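Local coordinates for protein phosphoribosylformylglycinamidine synthase 2 (Thermus thermophilus, PDB 3VIU) that binds ADP and magnesium as a phosphoribosylformylglycinamidine synthase II, built from two pairs of AIR synthase-related N- and C-terminal domains, at residues A[187-195]-A[271-279]; A[255-266]-A[300-311]. All blocks are in the same frame, centred on the assembly; numbering follows the deposited sequence.

Interaction 1 (A[187-195]-A[271-279])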
ATOM      1  N   LYS A 187      16.221  -3.059 -13.992  1.00 50.68           N
ATOM      2  CA  LYS A 187      15.700  -2.737 -15.318  1.00 53.70           C
ATOM      3  C   LYS A 187      14.433  -1.880 -15.247  1.00 54.32           C
ATOM      4  O   LYS A 187      13.722  -1.876 -14.242  1.00 54.35           O
ATOM      5  CB  LYS A 187      15.410  -4.020 -16.110  1.00 55.40           C
ATOM      6  CG  LYS A 187      14.247  -4.850 -15.579  1.00 57.08           C
ATOM      7  CD  LYS A 187      14.047  -6.112 -16.417  1.00 58.99           C
ATOM      8  CE  LYS A 187      13.003  -7.046 -15.798  1.00 58.82           C
ATOM      9  NZ  LYS A 187      12.928  -8.355 -16.507  1.00 57.70           N
ATOM     10  N   ARG A 188      14.160  -1.161 -16.330  1.00 55.98           N
ATOM     11  CA  ARG A 188      12.995  -0.287 -16.413  1.00 56.77           C
ATOM     12  C   ARG A 188      12.205  -0.527 -17.704  1.00 56.19           C
ATOM     13  O   ARG A 188      12.222  -1.623 -18.265  1.00 56.64           O
ATOM     14  CB  ARG A 188      13.433   1.184 -16.332  1.00 58.12           C
ATOM     15  CG  ARG A 188      14.485   1.586 -17.366  1.00 60.63           C
ATOM     16  CD  ARG A 188      15.852   0.995 -17.038  1.00 62.19           C
ATOM     17  NE  ARG A 188      16.691   0.838 -18.224  1.00 64.30           N
ATOM     18  CZ  ARG A 188      17.195   1.843 -18.937  1.00 65.12           C
ATOM     19  NH1 ARG A 188      16.950   3.100 -18.587  1.00 66.55           N
ATOM     20  NH2 ARG A 188      17.947   1.589 -20.003  1.00 64.19           N
ATOM     21  N   SER A 189      11.512   0.505 -18.169  1.00 54.94           N
ATOM     22  CA  SER A 189      10.713   0.408 -19.382  1.00 52.78           C
ATOM     23  C   SER A 189      11.370   1.210 -20.504  1.00 50.60           C
ATOM     24  O   SER A 189      10.849   2.244 -20.927  1.00 49.85           O
ATOM     25  CB  SER A 189       9.299   0.938 -19.110  1.00 54.21           C
ATOM     26  OG  SER A 189       8.438   0.727 -20.215  1.00 54.47           O
ATOM     27  N   ARG A 190      12.518   0.731 -20.976  1.00 47.02           N
ATOM     28  CA  ARG A 190      13.239   1.401 -22.048  1.00 44.20           C
ATOM     29  C   ARG A 190      13.456   0.497 -23.254  1.00 42.61           C
ATOM     30  O   ARG A 190      13.496  -0.728 -23.132  1.00 43.64           O
ATOM     31  CB  ARG A 190      14.587   1.903 -21.542  1.00 44.05           C
ATOM     32  CG  ARG A 190      14.487   3.019 -20.519  1.00 44.38           C
ATOM     33  CD  ARG A 190      13.973   4.311 -21.135  1.00 43.21           C
ATOM     34  NE  ARG A 190      13.890   5.384 -20.144  1.00 43.08           N
ATOM     35  CZ  ARG A 190      13.094   5.363 -19.075  1.00 42.97           C
ATOM     36  NH1 ARG A 190      12.301   4.323 -18.847  1.00 41.08           N
ATOM     37  NH2 ARG A 190      13.093   6.387 -18.231  1.00 41.90           N
ATOM     38  N   ALA A 191      13.597   1.115 -24.419  1.00 38.70           N
ATOM     39  CA  ALA A 191      13.814   0.387 -25.660  1.00 35.86           C
ATOM     40  C   ALA A 191      14.653   1.239 -26.604  1.00 33.42           C
ATOM     41  O   ALA A 191      14.450   2.448 -26.700  1.00 33.16           O
ATOM     42  CB  ALA A 191      12.473   0.053 -26.307  1.00 36.29           C
ATOM     43  N   SER A 192      15.601   0.614 -27.293  1.00 31.42           N
ATOM     44  CA  SER A 192      16.454   1.341 -28.231  1.00 29.88           C
ATOM     45  C   SER A 192      15.862   1.263 -29.629  1.00 28.39           C
ATOM     46  O   SER A 192      14.958   0.470 -29.894  1.00 26.48           O
ATOM     47  CB  SER A 192      17.878   0.773 -28.227  1.00 29.38           C
ATOM     48  OG  SER A 192      17.884  -0.610 -28.538  1.00 31.52           O
ATOM     49  N   LEU A 193      16.366   2.090 -30.529  1.00 28.23           N
ATOM     50  CA  LEU A 193      15.842   2.096 -31.880  1.00 29.95           C
ATOM     51  C   LEU A 193      16.194   0.837 -32.658  1.00 30.02           C
ATOM     52  O   LEU A 193      17.297   0.315 -32.539  1.00 32.17           O
ATOM     53  CB  LEU A 193      16.340   3.329 -32.629  1.00 30.33           C
ATOM     54  CG  LEU A 193      15.755   3.514 -34.027  1.00 31.72           C
ATOM     55  CD1 LEU A 193      14.234   3.313 -34.006  1.00 31.36           C
ATOM     56  CD2 LEU A 193      16.126   4.899 -34.521  1.00 31.87           C
ATOM     57  N   GLY A 194      15.241   0.345 -33.443  1.00 30.31           N
ATOM     58  CA  GLY A 194      15.475  -0.841 -34.252  1.00 28.29           C
ATOM     59  C   GLY A 194      15.344  -2.174 -33.546  1.00 27.19           C
ATOM     60  O   GLY A 194      15.885  -3.177 -34.000  1.00 26.13           O
ATOM     61  N   ARG A 195      14.607  -2.196 -32.445  1.00 27.19           N
ATOM     62  CA  ARG A 195      14.433  -3.421 -31.677  1.00 25.78           C
ATOM     63  C   ARG A 195      13.043  -4.019 -31.831  1.00 24.64           C
ATOM     64  O   ARG A 195      12.064  -3.306 -32.037  1.00 26.47           O
ATOM     65  CB  ARG A 195      14.668  -3.138 -30.191  1.00 24.80           C
ATOM     66  CG  ARG A 195      15.936  -2.364 -29.898  1.00 27.41           C
ATOM     67  CD  ARG A 195      17.137  -3.127 -30.411  1.00 29.33           C
ATOM     68  NE  ARG A 195      17.132  -4.479 -29.879  1.00 27.47           N
ATOM     69  CZ  ARG A 195      17.413  -5.558 -30.593  1.00 27.11           C
ATOM     70  NH1 ARG A 195      17.726  -5.438 -31.871  1.00 26.52           N
ATOM     71  NH2 ARG A 195      17.362  -6.754 -30.030  1.00 26.69           N
ATOM     72  N   GLU A 271       3.491   3.870 -23.704  1.00 28.58           N
ATOM     73  CA  GLU A 271       4.223   4.289 -22.519  1.00 30.53           C
ATOM     74  C   GLU A 271       5.692   3.963 -22.764  1.00 30.45           C
ATOM     75  O   GLU A 271       6.564   4.825 -22.650  1.00 30.41           O
ATOM     76  CB  GLU A 271       3.719   3.518 -21.303  1.00 33.28           C
ATOM     77  CG  GLU A 271       3.745   4.282 -19.994  1.00 39.86           C
ATOM     78  CD  GLU A 271       3.008   3.533 -18.888  1.00 43.71           C
ATOM     79  OE1 GLU A 271       3.641   2.712 -18.182  1.00 44.21           O
ATOM     80  OE2 GLU A 271       1.785   3.757 -18.744  1.00 44.90           O
ATOM     81  N   LEU A 272       5.952   2.705 -23.111  1.00 29.03           N
ATOM     82  CA  LEU A 272       7.307   2.241 -23.384  1.00 28.38           C
ATOM     83  C   LEU A 272       7.968   3.093 -24.461  1.00 28.46           C
ATOM     84  O   LEU A 272       9.139   3.464 -24.339  1.00 28.37           O
ATOM     85  CB  LEU A 272       7.281   0.773 -23.825  1.00 26.09           C
ATOM     86  CG  LEU A 272       8.580   0.160 -24.350  1.00 26.91           C
ATOM     87  CD1 LEU A 272       9.726   0.418 -23.379  1.00 27.05           C
ATOM     88  CD2 LEU A 272       8.375  -1.335 -24.559  1.00 26.16           C
ATOM     89  N   ALA A 273       7.208   3.407 -25.506  1.00 26.82           N
ATOM     90  CA  ALA A 273       7.711   4.210 -26.609  1.00 27.24           C
ATOM     91  C   ALA A 273       8.002   5.640 -26.166  1.00 28.20           C
ATOM     92  O   ALA A 273       9.059   6.198 -26.469  1.00 28.01           O
ATOM     93  CB  ALA A 273       6.703   4.216 -27.741  1.00 26.03           C
ATOM     94  N   HIS A 274       7.058   6.224 -25.442  1.00 28.69           N
ATOM     95  CA  HIS A 274       7.196   7.591 -24.968  1.00 30.20           C
ATOM     96  C   HIS A 274       8.419   7.811 -24.064  1.00 30.39           C
ATOM     97  O   HIS A 274       9.156   8.786 -24.235  1.00 29.56           O
ATOM     98  CB  HIS A 274       5.922   8.000 -24.236  1.00 31.84           C
ATOM     99  CG  HIS A 274       5.888   9.443 -23.849  1.00 33.80           C
ATOM    100  ND1 HIS A 274       5.902  10.461 -24.779  1.00 33.27           N
ATOM    101  CD2 HIS A 274       5.863  10.040 -22.634  1.00 33.77           C
ATOM    102  CE1 HIS A 274       5.889  11.623 -24.153  1.00 35.16           C
ATOM    103  NE2 HIS A 274       5.866  11.397 -22.851  1.00 35.03           N
ATOM    104  N   LYS A 275       8.633   6.907 -23.110  1.00 29.56           N
ATOM    105  CA  LYS A 275       9.768   7.006 -22.192  1.00 28.55           C
ATOM    106  C   LYS A 275      11.085   6.782 -22.918  1.00 27.36           C
ATOM    107  O   LYS A 275      12.141   7.188 -22.436  1.00 27.39           O
ATOM    108  CB  LYS A 275       9.651   5.969 -21.064  1.00 29.98           C
ATOM    109  CG  LYS A 275       8.367   6.055 -20.247  1.00 32.01           C
ATOM    110  CD  LYS A 275       8.400   5.130 -19.036  1.00 32.68           C
ATOM    111  CE  LYS A 275       7.013   4.992 -18.409  1.00 32.95           C
ATOM    112  NZ  LYS A 275       6.340   6.309 -18.255  1.00 33.58           N
ATOM    113  N   SER A 276      11.019   6.128 -24.072  1.00 25.19           N
ATOM    114  CA  SER A 276      12.217   5.833 -24.852  1.00 25.36           C
ATOM    115  C   SER A 276      12.519   6.914 -25.884  1.00 25.53           C
ATOM    116  O   SER A 276      13.523   6.845 -26.593  1.00 25.89           O
ATOM    117  CB  SER A 276      12.063   4.480 -25.554  1.00 24.64           C
ATOM    118  OG  SER A 276      11.856   3.437 -24.619  1.00 23.74           O
ATOM    119  N   GLY A 277      11.636   7.901 -25.979  1.00 25.57           N
ATOM    120  CA  GLY A 277      11.838   8.986 -26.920  1.00 25.98           C
ATOM    121  C   GLY A 277      11.684   8.609 -28.377  1.00 25.69           C
ATOM    122  O   GLY A 277      12.186   9.302 -29.257  1.00 27.10           O
ATOM    123  N   LEU A 278      11.006   7.502 -28.640  1.00 24.91           N
ATOM    124  CA  LEU A 278      10.783   7.059 -30.013  1.00 24.26           C
ATOM    125  C   LEU A 278       9.378   6.483 -30.120  1.00 23.99           C
ATOM    126  O   LEU A 278       8.580   6.613 -29.189  1.00 22.82           O
ATOM    127  CB  LEU A 278      11.839   6.019 -30.428  1.00 22.45           C
ATOM    128  CG  LEU A 278      12.169   4.924 -29.415  1.00 23.01           C
ATOM    129  CD1 LEU A 278      10.927   4.064 -29.202  1.00 22.21           C
ATOM    130  CD2 LEU A 278      13.359   4.083 -29.899  1.00 20.43           C
ATOM    131  N   GLY A 279       9.074   5.852 -31.249  1.00 22.41           N
ATOM    132  CA  GLY A 279       7.753   5.289 -31.428  1.00 21.66           C
ATOM    133  C   GLY A 279       7.749   3.784 -31.581  1.00 22.44           C
ATOM    134  O   GLY A 279       8.799   3.143 -31.646  1.00 22.97           O
TER
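Ser276 has OG turned back beside its own backbone N (chi1 -59°), which places the hydroxyl between the end of helix 264-275 and the backbone of Ala191. The helix closes there in a Schellman motif, with Gly277 at positive phi and Leu278 N bonded to Ala273 O. Ser276 OG donates to Leu272 O at 2.7 Å and accepts from Ala191 N at 2.9 Å. The second bond is bent (130° at the hydrogen), yet it ties the extended loop between strands 172-182 and 196-201 to the last helical turn. One turn earlier, CG of Leu272 is anti to N (chi1 171°), and its CD1 lies 3.3 Å from Ser189 O and 4.0 Å from Ala191 CB. Val309 and Val311 of strand 307-312 also touch Leu272, so the loop packs beside the interface of helix and sheet. Arg190 bends at chi2, and its side chain crosses that of Lys275 at roughly a right angle. Lys275 O lies over one guanidinium face without a hydrogen bond, while Arg190 NH1 forms a salt bridge with Glu67, a residue of the ADP pocket. Further along the loop, Leu193 N lies 3.7 Å from the CD2 methyl of Leu278.

Interaction 2 (A[255-266]-A[300-311]); sequences EGVQDMGAAGLT and LLSESQERMVLV
An antiparallel strand pair in the seven-stranded sheet of the AIR synthase-related C-terminal domain carries Asp259 of the ADP pocket beside Met308. Strand 254-259 is outermost in this sheet; its segment 256-259 runs at 165° to segment 307-311. Gln258 and Val309 form a hydrogen-bonded pair, with Gln258 N reaching Val309 O at 2.9 Å and Val309 N reaching Gln258 O at 2.7 Å. Asp259 and Met308 follow as a non-hydrogen-bonded pair, where SE of Met308, a selenomethionine like Met260, lies 3.8 Å from Asp259 CB. Just beyond, SE of Met260 lies 3.9 Å from CG2 of Val309, which shares a face with Gln258. A type II turn from Gly261 to Gly264 then leads into helix 264-275. Glu303, extended beyond CG, lays its carboxylate along this turn, and its OE1 accepts from Ala263 N at 2.9 Å, the donor standing above the carboxylate plane. Arg307 NH2 holds Ser302 O at 2.7 Å, while a water in the plane of the guanidinium edge links NH1 to Leu265 N. NH1 also bonds to Thr204. A second water joins Met260 O, Ser304 O and Arg307 N where the strands part. At the helix start, Thr266 OG1 donates to Leu300 O over 3.0 Å from above the carbonyl plane.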
ATOM      1  N   GLU A 255      16.353  -4.983 -22.368  1.00 26.29           N
ATOM      2  CA  GLU A 255      16.668  -3.588 -22.094  1.00 27.24           C
ATOM      3  C   GLU A 255      15.416  -2.872 -21.597  1.00 26.26           C
ATOM      4  O   GLU A 255      15.473  -1.731 -21.143  1.00 25.92           O
ATOM      5  CB  GLU A 255      17.202  -2.902 -23.358  1.00 28.32           C
ATOM      6  CG  GLU A 255      16.349  -3.113 -24.596  1.00 30.08           C
ATOM      7  CD  GLU A 255      16.897  -2.384 -25.807  1.00 31.86           C
ATOM      8  OE1 GLU A 255      18.084  -2.583 -26.139  1.00 31.32           O
ATOM      9  OE2 GLU A 255      16.141  -1.612 -26.430  1.00 31.97           O
ATOM     10  N   GLY A 256      14.286  -3.561 -21.682  1.00 26.07           N
ATOM     11  CA  GLY A 256      13.034  -2.987 -21.233  1.00 24.89           C
ATOM     12  C   GLY A 256      11.957  -4.042 -21.070  1.00 24.71           C
ATOM     13  O   GLY A 256      11.850  -4.965 -21.884  1.00 24.99           O
ATOM     14  N   VAL A 257      11.161  -3.910 -20.013  1.00 23.25           N
ATOM     15  CA  VAL A 257      10.080  -4.841 -19.732  1.00 21.54           C
ATOM     16  C   VAL A 257       8.869  -4.053 -19.265  1.00 23.42           C
ATOM     17  O   VAL A 257       8.979  -3.170 -18.414  1.00 23.67           O
ATOM     18  CB  VAL A 257      10.458  -5.833 -18.623  1.00 21.50           C
ATOM     19  CG1 VAL A 257       9.338  -6.833 -18.436  1.00 19.47           C
ATOM     20  CG2 VAL A 257      11.760  -6.536 -18.959  1.00 19.35           C
ATOM     21  N   GLN A 258       7.711  -4.375 -19.829  1.00 24.59           N
ATOM     22  CA  GLN A 258       6.474  -3.696 -19.484  1.00 25.02           C
ATOM     23  C   GLN A 258       5.364  -4.696 -19.245  1.00 27.02           C
ATOM     24  O   GLN A 258       5.217  -5.669 -19.986  1.00 28.23           O
ATOM     25  CB  GLN A 258       6.046  -2.755 -20.614  1.00 25.28           C
ATOM     26  CG  GLN A 258       6.360  -1.307 -20.364  1.00 28.17           C
ATOM     27  CD  GLN A 258       5.777  -0.823 -19.055  1.00 28.61           C
ATOM     28  OE1 GLN A 258       4.565  -0.838 -18.857  1.00 31.42           O
ATOM     29  NE2 GLN A 258       6.640  -0.400 -18.149  1.00 29.78           N
ATOM     30  N   ASP A 259       4.584  -4.466 -18.199  1.00 28.13           N
ATOM     31  CA  ASP A 259       3.465  -5.344 -17.923  1.00 29.59           C
ATOM     32  C   ASP A 259       2.273  -4.691 -18.582  1.00 30.83           C
ATOM     33  O   ASP A 259       2.273  -3.489 -18.853  1.00 27.93           O
ATOM     34  CB  ASP A 259       3.212  -5.481 -16.419  1.00 32.45           C
ATOM     35  CG  ASP A 259       3.076  -4.143 -15.726  1.00 35.17           C
ATOM     36  OD1 ASP A 259       4.078  -3.395 -15.689  1.00 36.86           O
ATOM     37  OD2 ASP A 259       1.974  -3.838 -15.222  1.00 37.24           O
HETATM   38  N   MSE A 260       1.259  -5.490 -18.854  1.00 32.68           N
HETATM   39  CA  MSE A 260       0.065  -4.964 -19.470  1.00 35.89           C
HETATM   40  C   MSE A 260      -1.047  -4.953 -18.439  1.00 35.13           C
HETATM   41  O   MSE A 260      -1.326  -5.962 -17.793  1.00 34.96           O
HETATM   42  CB  MSE A 260      -0.298  -5.808 -20.687  1.00 40.04           C
HETATM   43  CG  MSE A 260       0.779  -5.737 -21.752  1.00 45.79           C
HETATM   44 SE   MSE A 260       0.316  -6.636 -23.370  1.00 57.76          SE
HETATM   45  CE  MSE A 260      -1.464  -5.943 -23.576  1.00 53.00           C
ATOM     46  N   GLY A 261      -1.651  -3.788 -18.264  1.00 34.50           N
ATOM     47  CA  GLY A 261      -2.724  -3.662 -17.305  1.00 34.18           C
ATOM     48  C   GLY A 261      -3.831  -2.852 -17.925  1.00 33.57           C
ATOM     49  O   GLY A 261      -4.342  -3.193 -18.990  1.00 33.51           O
ATOM     50  N   ALA A 262      -4.198  -1.770 -17.257  1.00 33.61           N
ATOM     51  CA  ALA A 262      -5.244  -0.899 -17.752  1.00 32.49           C
ATOM     52  C   ALA A 262      -4.828  -0.383 -19.126  1.00 31.40           C
ATOM     53  O   ALA A 262      -3.715   0.117 -19.289  1.00 30.47           O
ATOM     54  CB  ALA A 262      -5.445   0.264 -16.790  1.00 32.68           C
ATOM     55  N   ALA A 263      -5.721  -0.523 -20.103  1.00 28.85           N
ATOM     56  CA  ALA A 263      -5.467  -0.062 -21.466  1.00 26.69           C
ATOM     57  C   ALA A 263      -4.569  -1.023 -22.246  1.00 25.14           C
ATOM     58  O   ALA A 263      -4.094  -0.698 -23.335  1.00 25.28           O
ATOM     59  CB  ALA A 263      -4.854   1.344 -21.437  1.00 23.32           C
ATOM     60  N   GLY A 264      -4.347  -2.202 -21.670  1.00 23.81           N
ATOM     61  CA  GLY A 264      -3.529  -3.236 -22.289  1.00 21.44           C
ATOM     62  C   GLY A 264      -2.350  -2.840 -23.171  1.00 21.53           C
ATOM     63  O   GLY A 264      -1.446  -2.114 -22.754  1.00 21.41           O
ATOM     64  N   LEU A 265      -2.365  -3.349 -24.400  1.00 20.75           N
ATOM     65  CA  LEU A 265      -1.313  -3.092 -25.378  1.00 20.09           C
ATOM     66  C   LEU A 265      -1.098  -1.612 -25.647  1.00 20.14           C
ATOM     67  O   LEU A 265       0.035  -1.156 -25.768  1.00 21.13           O
ATOM     68  CB  LEU A 265      -1.641  -3.802 -26.694  1.00 21.28           C
ATOM     69  CG  LEU A 265      -1.457  -5.315 -26.765  1.00 17.59           C
ATOM     70  CD1 LEU A 265      -2.170  -5.871 -27.981  1.00 19.73           C
ATOM     71  CD2 LEU A 265       0.022  -5.630 -26.813  1.00 18.44           C
ATOM     72  N   THR A 266      -2.188  -0.862 -25.740  1.00 19.26           N
ATOM     73  CA  THR A 266      -2.087   0.564 -25.992  1.00 19.23           C
ATOM     74  C   THR A 266      -1.210   1.274 -24.955  1.00 20.91           C
ATOM     75  O   THR A 266      -0.249   1.949 -25.321  1.00 21.73           O
ATOM     76  CB  THR A 266      -3.478   1.215 -26.018  1.00 19.52           C
ATOM     77  OG1 THR A 266      -4.258   0.628 -27.067  1.00 17.08           O
ATOM     78  CG2 THR A 266      -3.362   2.711 -26.255  1.00 17.27           C
ATOM     79  N   LEU A 300      -6.561  -3.935 -29.069  1.00 24.48           N
ATOM     80  CA  LEU A 300      -5.827  -2.808 -28.498  1.00 24.53           C
ATOM     81  C   LEU A 300      -6.185  -2.449 -27.059  1.00 25.50           C
ATOM     82  O   LEU A 300      -5.314  -2.072 -26.275  1.00 25.91           O
ATOM     83  CB  LEU A 300      -6.017  -1.567 -29.373  1.00 22.86           C
ATOM     84  CG  LEU A 300      -5.282  -1.519 -30.715  1.00 18.39           C
ATOM     85  CD1 LEU A 300      -5.862  -0.416 -31.569  1.00 16.59           C
ATOM     86  CD2 LEU A 300      -3.806  -1.285 -30.478  1.00 15.42           C
ATOM     87  N   LEU A 301      -7.458  -2.573 -26.702  1.00 24.48           N
ATOM     88  CA  LEU A 301      -7.877  -2.197 -25.360  1.00 23.55           C
ATOM     89  C   LEU A 301      -8.167  -3.327 -24.386  1.00 21.64           C
ATOM     90  O   LEU A 301      -8.549  -3.081 -23.244  1.00 21.67           O
ATOM     91  CB  LEU A 301      -9.080  -1.257 -25.464  1.00 24.68           C
ATOM     92  CG  LEU A 301      -8.762  -0.043 -26.347  1.00 23.99           C
ATOM     93  CD1 LEU A 301      -9.896   0.961 -26.314  1.00 23.06           C
ATOM     94  CD2 LEU A 301      -7.480   0.592 -25.854  1.00 24.88           C
ATOM     95  N   SER A 302      -7.992  -4.566 -24.826  1.00 19.88           N
ATOM     96  CA  SER A 302      -8.222  -5.689 -23.938  1.00 16.79           C
ATOM     97  C   SER A 302      -7.292  -5.557 -22.747  1.00 17.71           C
ATOM     98  O   SER A 302      -6.156  -5.104 -22.883  1.00 15.46           O
ATOM     99  CB  SER A 302      -7.915  -7.009 -24.631  1.00 16.95           C
ATOM    100  OG  SER A 302      -7.847  -8.056 -23.678  1.00 13.35           O
ATOM    101  N   GLU A 303      -7.775  -5.955 -21.579  1.00 18.24           N
ATOM    102  CA  GLU A 303      -6.959  -5.901 -20.377  1.00 19.21           C
ATOM    103  C   GLU A 303      -6.847  -7.309 -19.821  1.00 18.75           C
ATOM    104  O   GLU A 303      -6.931  -7.515 -18.613  1.00 19.75           O
ATOM    105  CB  GLU A 303      -7.588  -4.955 -19.353  1.00 19.50           C
ATOM    106  CG  GLU A 303      -7.671  -3.525 -19.864  1.00 26.63           C
ATOM    107  CD  GLU A 303      -8.329  -2.570 -18.887  1.00 29.73           C
ATOM    108  OE1 GLU A 303      -8.385  -1.355 -19.197  1.00 28.98           O
ATOM    109  OE2 GLU A 303      -8.787  -3.032 -17.817  1.00 31.15           O
ATOM    110  N   SER A 304      -6.670  -8.278 -20.715  1.00 18.79           N
ATOM    111  CA  SER A 304      -6.543  -9.672 -20.305  1.00 19.83           C
ATOM    112  C   SER A 304      -5.356  -9.803 -19.363  1.00 19.31           C
ATOM    113  O   SER A 304      -4.335  -9.154 -19.561  1.00 19.29           O
ATOM    114  CB  SER A 304      -6.357 -10.571 -21.526  1.00 18.80           C
ATOM    115  OG  SER A 304      -7.507 -10.523 -22.356  1.00 18.06           O
ATOM    116  N   GLN A 305      -5.507 -10.639 -18.341  1.00 20.72           N
ATOM    117  CA  GLN A 305      -4.473 -10.853 -17.333  1.00 23.44           C
ATOM    118  C   GLN A 305      -3.254 -11.623 -17.819  1.00 23.43           C
ATOM    119  O   GLN A 305      -3.260 -12.216 -18.902  1.00 22.99           O
ATOM    120  CB  GLN A 305      -5.059 -11.581 -16.121  1.00 25.20           C
ATOM    121  CG  GLN A 305      -6.242 -10.888 -15.471  1.00 28.39           C
ATOM    122  CD  GLN A 305      -5.879  -9.542 -14.886  1.00 29.13           C
ATOM    123  OE1 GLN A 305      -4.954  -9.428 -14.087  1.00 30.49           O
ATOM    124  NE2 GLN A 305      -6.616  -8.515 -15.279  1.00 32.87           N
ATOM    125  N   GLU A 306      -2.225 -11.614 -16.974  1.00 23.28           N
ATOM    126  CA  GLU A 306      -0.941 -12.271 -17.216  1.00 24.57           C
ATOM    127  C   GLU A 306      -0.344 -12.113 -18.610  1.00 24.90           C
ATOM    128  O   GLU A 306       0.007 -13.098 -19.265  1.00 25.93           O
ATOM    129  CB  GLU A 306      -0.994 -13.765 -16.849  1.00 24.43           C
ATOM    130  CG  GLU A 306      -2.369 -14.373 -16.770  1.00 28.42           C
ATOM    131  CD  GLU A 306      -3.065 -14.130 -15.438  1.00 29.39           C
ATOM    132  OE1 GLU A 306      -4.281 -14.394 -15.375  1.00 32.96           O
ATOM    133  OE2 GLU A 306      -2.414 -13.692 -14.463  1.00 26.88           O
ATOM    134  N   ARG A 307      -0.225 -10.866 -19.056  1.00 24.18           N
ATOM    135  CA  ARG A 307       0.378 -10.565 -20.351  1.00 24.50           C
ATOM    136  C   ARG A 307       1.602  -9.699 -20.071  1.00 25.56           C
ATOM    137  O   ARG A 307       1.585  -8.855 -19.171  1.00 22.73           O
ATOM    138  CB  ARG A 307      -0.608  -9.837 -21.265  1.00 21.27           C
ATOM    139  CG  ARG A 307      -1.644 -10.750 -21.894  1.00 19.87           C
ATOM    140  CD  ARG A 307      -2.486  -9.971 -22.872  1.00 18.64           C
ATOM    141  NE  ARG A 307      -3.126  -8.834 -22.218  1.00 17.20           N
ATOM    142  CZ  ARG A 307      -3.727  -7.839 -22.863  1.00 16.46           C
ATOM    143  NH1 ARG A 307      -3.772  -7.834 -24.190  1.00 13.20           N
ATOM    144  NH2 ARG A 307      -4.272  -6.844 -22.178  1.00 14.06           N
HETATM  145  N   MSE A 308       2.661  -9.911 -20.845  1.00 27.94           N
HETATM  146  CA  MSE A 308       3.906  -9.190 -20.627  1.00 30.95           C
HETATM  147  C   MSE A 308       4.593  -8.760 -21.928  1.00 30.19           C
HETATM  148  O   MSE A 308       4.624  -9.504 -22.909  1.00 29.00           O
HETATM  149  CB  MSE A 308       4.852 -10.093 -19.823  1.00 37.03           C
HETATM  150  CG  MSE A 308       5.930  -9.374 -19.039  1.00 47.23           C
HETATM  151 SE   MSE A 308       5.223  -8.576 -17.407  1.00 63.85          SE
HETATM  152  CE  MSE A 308       5.693  -9.976 -16.142  1.00 57.45           C
ATOM    153  N   VAL A 309       5.153  -7.555 -21.917  1.00 28.91           N
ATOM    154  CA  VAL A 309       5.880  -7.015 -23.059  1.00 28.63           C
ATOM    155  C   VAL A 309       7.380  -7.049 -22.728  1.00 27.83           C
ATOM    156  O   VAL A 309       7.783  -6.624 -21.645  1.00 26.51           O
ATOM    157  CB  VAL A 309       5.462  -5.550 -23.338  1.00 29.98           C
ATOM    158  CG1 VAL A 309       6.426  -4.904 -24.309  1.00 30.80           C
ATOM    159  CG2 VAL A 309       4.056  -5.517 -23.910  1.00 30.65           C
ATOM    160  N   LEU A 310       8.200  -7.568 -23.642  1.00 25.60           N
ATOM    161  CA  LEU A 310       9.643  -7.618 -23.406  1.00 23.54           C
ATOM    162  C   LEU A 310      10.450  -7.167 -24.622  1.00 22.93           C
ATOM    163  O   LEU A 310      10.110  -7.485 -25.761  1.00 21.88           O
ATOM    164  CB  LEU A 310      10.080  -9.026 -22.986  1.00 23.60           C
ATOM    165  CG  LEU A 310       9.374  -9.623 -21.766  1.00 23.67           C
ATOM    166  CD1 LEU A 310       8.101 -10.300 -22.220  1.00 22.13           C
ATOM    167  CD2 LEU A 310      10.267 -10.623 -21.074  1.00 23.73           C
ATOM    168  N   VAL A 311      11.522  -6.425 -24.365  1.00 22.46           N
ATOM    169  CA  VAL A 311      12.390  -5.904 -25.417  1.00 21.80           C
ATOM    170  C   VAL A 311      13.765  -6.523 -25.261  1.00 21.64           C
ATOM    171  O   VAL A 311      14.540  -6.125 -24.387  1.00 21.93           O
ATOM    172  CB  VAL A 311      12.543  -4.365 -25.310  1.00 23.64           C
ATOM    173  CG1 VAL A 311      13.392  -3.837 -26.460  1.00 21.69           C
ATOM    174  CG2 VAL A 311      11.173  -3.703 -25.300  1.00 23.81           C
TER
HETATM  175  O   HOH W   1      -1.795  -8.747 -18.039  1.00  9.67           O
HETATM  176  O   HOH W   2      -4.614  -5.230 -25.124  1.00 14.19           O

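How the interactions relate
Both interactions use helix 264-275, interaction 2 at its first turn and interaction 1 at its last, with centres 14 Å apart. Interaction 2 is the buried one, burying 925 Å², and is held by strand-ladder hydrogen bonds, with two waters bridging the segments around Arg307; interaction 1 covers 423 Å², is only partly buried, and rests on one cross-segment hydrogen bond plus aliphatic packing. Their segments alternate along the chain, and they touch directly: Arg188 O lies 3.1 Å from Val257 N, a probable hydrogen bond that sets the 187-195 loop against the outer strand, while the carboxylate of Glu255 meets Ser192 N. Near the ADP, interaction 2 contributes Asp259 and interaction 1 reaches Glu67 through Arg190.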